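Antibiotic biosynthesis monooxygenase (Shewanella loihica, PDB 2RIL) is a putative monooxygenase of the antibiotic biosynthesis monooxygenase family, probably acting as an oxidoreductase. Local coordinates at residues Ala4-Ile9 with Gln63-Phe68. Numbering follows the deposited sequence.
Sequences APVTLI and QSEADF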
loop_
_atom_site.group_PDB
_atom_site.type_symbol
_atom_site.label_atom_id
_atom_site.label_comp_id
_atom_site.label_asym_id
_atom_site.label_seq_id
_atom_site.Cartn_x
_atom_site.Cartn_y
_atom_site.Cartn_z
ATOM N N ALA A 4 13.426 -3.779 -13.827
ATOM C CA ALA A 4 12.039 -3.572 -14.194
ATOM C C ALA A 4 11.451 -2.597 -13.185
ATOM O O ALA A 4 11.987 -2.488 -12.092
ATOM C CB ALA A 4 11.269 -4.893 -14.167
ATOM N N PRO A 5 10.389 -1.875 -13.557
ATOM C CA PRO A 5 9.736 -0.954 -12.629
ATOM C C PRO A 5 9.356 -1.656 -11.343
ATOM O O PRO A 5 9.005 -2.856 -11.337
ATOM C CB PRO A 5 8.509 -0.465 -13.411
ATOM C CG PRO A 5 8.941 -0.553 -14.842
ATOM C CD PRO A 5 9.741 -1.830 -14.881
ATOM N N VAL A 6 9.507 -0.928 -10.243
ATOM C CA VAL A 6 9.182 -1.426 -8.907
ATOM C C VAL A 6 8.285 -0.429 -8.200
ATOM O O VAL A 6 8.216 0.753 -8.568
ATOM C CB VAL A 6 10.432 -1.691 -7.999
ATOM C CG1 VAL A 6 11.303 -2.800 -8.587
ATOM C CG2 VAL A 6 11.265 -0.428 -7.773
ATOM N N THR A 7 7.612 -0.909 -7.165
ATOM C CA THR A 7 6.740 -0.086 -6.359
ATOM C C THR A 7 7.273 -0.033 -4.955
ATOM O O THR A 7 7.486 -1.076 -4.340
ATOM C CB THR A 7 5.328 -0.655 -6.332
ATOM O OG1 THR A 7 4.843 -0.724 -7.682
ATOM C CG2 THR A 7 4.391 0.218 -5.485
ATOM N N LEU A 8 7.481 1.172 -4.419
ATOM C CA LEU A 8 7.759 1.336 -2.998
ATOM C C LEU A 8 6.403 1.435 -2.315
ATOM O O LEU A 8 5.602 2.264 -2.706
ATOM C CB LEU A 8 8.551 2.632 -2.779
ATOM C CG LEU A 8 8.650 3.160 -1.342
ATOM C CD1 LEU A 8 9.543 2.277 -0.502
ATOM C CD2 LEU A 8 9.047 4.608 -1.247
ATOM N N ILE A 9 6.171 0.626 -1.269
ATOM C CA ILE A 9 5.029 0.851 -0.397
ATOM C C ILE A 9 5.604 1.126 0.984
ATOM O O ILE A 9 6.423 0.345 1.494
ATOM C CB ILE A 9 4.031 -0.308 -0.384
ATOM C CG1 ILE A 9 3.546 -0.628 -1.802
ATOM C CG2 ILE A 9 2.876 0.064 0.513
ATOM C CD1 ILE A 9 2.631 -1.869 -1.918
ATOM N N GLN A 63 11.686 3.439 -11.735
ATOM C CA GLN A 63 12.046 2.727 -12.953
ATOM C C GLN A 63 12.768 1.394 -12.718
ATOM O O GLN A 63 12.684 0.470 -13.527
ATOM C CB GLN A 63 12.945 3.635 -13.772
ATOM C CG GLN A 63 13.247 3.082 -15.153
ATOM C CD GLN A 63 12.014 3.212 -16.079
ATOM O OE1 GLN A 63 11.490 4.336 -16.280
ATOM N NE2 GLN A 63 11.522 2.078 -16.609
ATOM N N SER A 64 13.501 1.290 -11.600
ATOM C CA SER A 64 14.226 0.081 -11.243
ATOM C C SER A 64 14.556 0.064 -9.797
ATOM O O SER A 64 14.580 1.123 -9.143
ATOM C CB SER A 64 15.553 0.018 -12.032
ATOM O OG SER A 64 16.428 1.062 -11.686
ATOM N N GLU A 65 14.867 -1.136 -9.312
ATOM C CA GLU A 65 15.391 -1.301 -7.961
ATOM C C GLU A 65 16.667 -0.466 -7.790
ATOM O O GLU A 65 16.837 0.204 -6.754
ATOM C CB GLU A 65 15.741 -2.771 -7.670
ATOM C CG GLU A 65 14.595 -3.677 -7.414
ATOM C CD GLU A 65 15.032 -5.109 -7.148
ATOM O OE1 GLU A 65 15.835 -5.312 -6.237
ATOM O OE2 GLU A 65 14.567 -6.009 -7.850
ATOM N N ALA A 66 17.586 -0.551 -8.753
ATOM C CA ALA A 66 18.838 0.182 -8.653
ATOM C C ALA A 66 18.595 1.663 -8.448
ATOM O O ALA A 66 19.252 2.323 -7.624
ATOM C CB ALA A 66 19.674 -0.041 -9.926
ATOM N N ASP A 67 17.688 2.237 -9.248
ATOM C CA ASP A 67 17.394 3.659 -9.096
ATOM C C ASP A 67 16.864 4.011 -7.731
ATOM O O ASP A 67 17.286 5.011 -7.089
ATOM C CB ASP A 67 16.480 4.169 -10.186
ATOM C CG ASP A 67 17.127 4.218 -11.538
ATOM O OD1 ASP A 67 18.345 4.238 -11.599
ATOM O OD2 ASP A 67 16.424 4.314 -12.587
ATOM N N PHE A 68 15.928 3.214 -7.250
ATOM C CA PHE A 68 15.450 3.471 -5.908
ATOM C C PHE A 68 16.536 3.391 -4.825
ATOM O O PHE A 68 16.634 4.288 -3.970
ATOM C CB PHE A 68 14.312 2.490 -5.544
ATOM C CG PHE A 68 13.893 2.631 -4.123
ATOM C CD1 PHE A 68 13.045 3.648 -3.752
ATOM C CD2 PHE A 68 14.442 1.820 -3.157
ATOM C CE1 PHE A 68 12.740 3.854 -2.412
ATOM C CE2 PHE A 68 14.123 2.016 -1.807
ATOM C CZ PHE A 68 13.278 3.038 -1.455
HETATM O O HOH W 1 14.949 -3.536 -10.944
#
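A4 meets S64 and E65 through its backbone, a task its small side chain, turned away, does not hinder: a CA-H...O contact runs from S64 CA to A4 O at 3.5 Å, nearly straight at 174°, and a water accepts from both A4 N and E65 N, lying 2.9 Å from E65 N. A first-turn amide such as E65 N has no carbonyl of its own helix to bond, which suits it to this water. S64 is the N-cap, its OG accepting from D67 N at 3.0 Å. P5 has no N-H to offer Q63 O; P5 CA approaches that oxygen at 3.4 Å, and the ring lies beside the bent Q63 side chain. V6 and L8, apolar and pointing toward the helix, suit its underside. In the V6 conformer described, CG1 meets E65 CG at 3.6 Å and CG2 lies near the S64 carbonyl; E65 OE1 is hydrogen-bonded to Y69 OH. L8 CG, anti to the backbone N (chi1 166°), carries both methyls to the F68 ring, with L8 CD1 3.9 Å from F68 CZ; W62 packs edge-to-face with that ring. No direct hydrogen bond joins 4-9 to 63-68, so in this dimeric alpha-beta barrel fold apolar, water-mediated and CA-H...O contacts join the first turn of helix 65-79 to the start of strand 6-12.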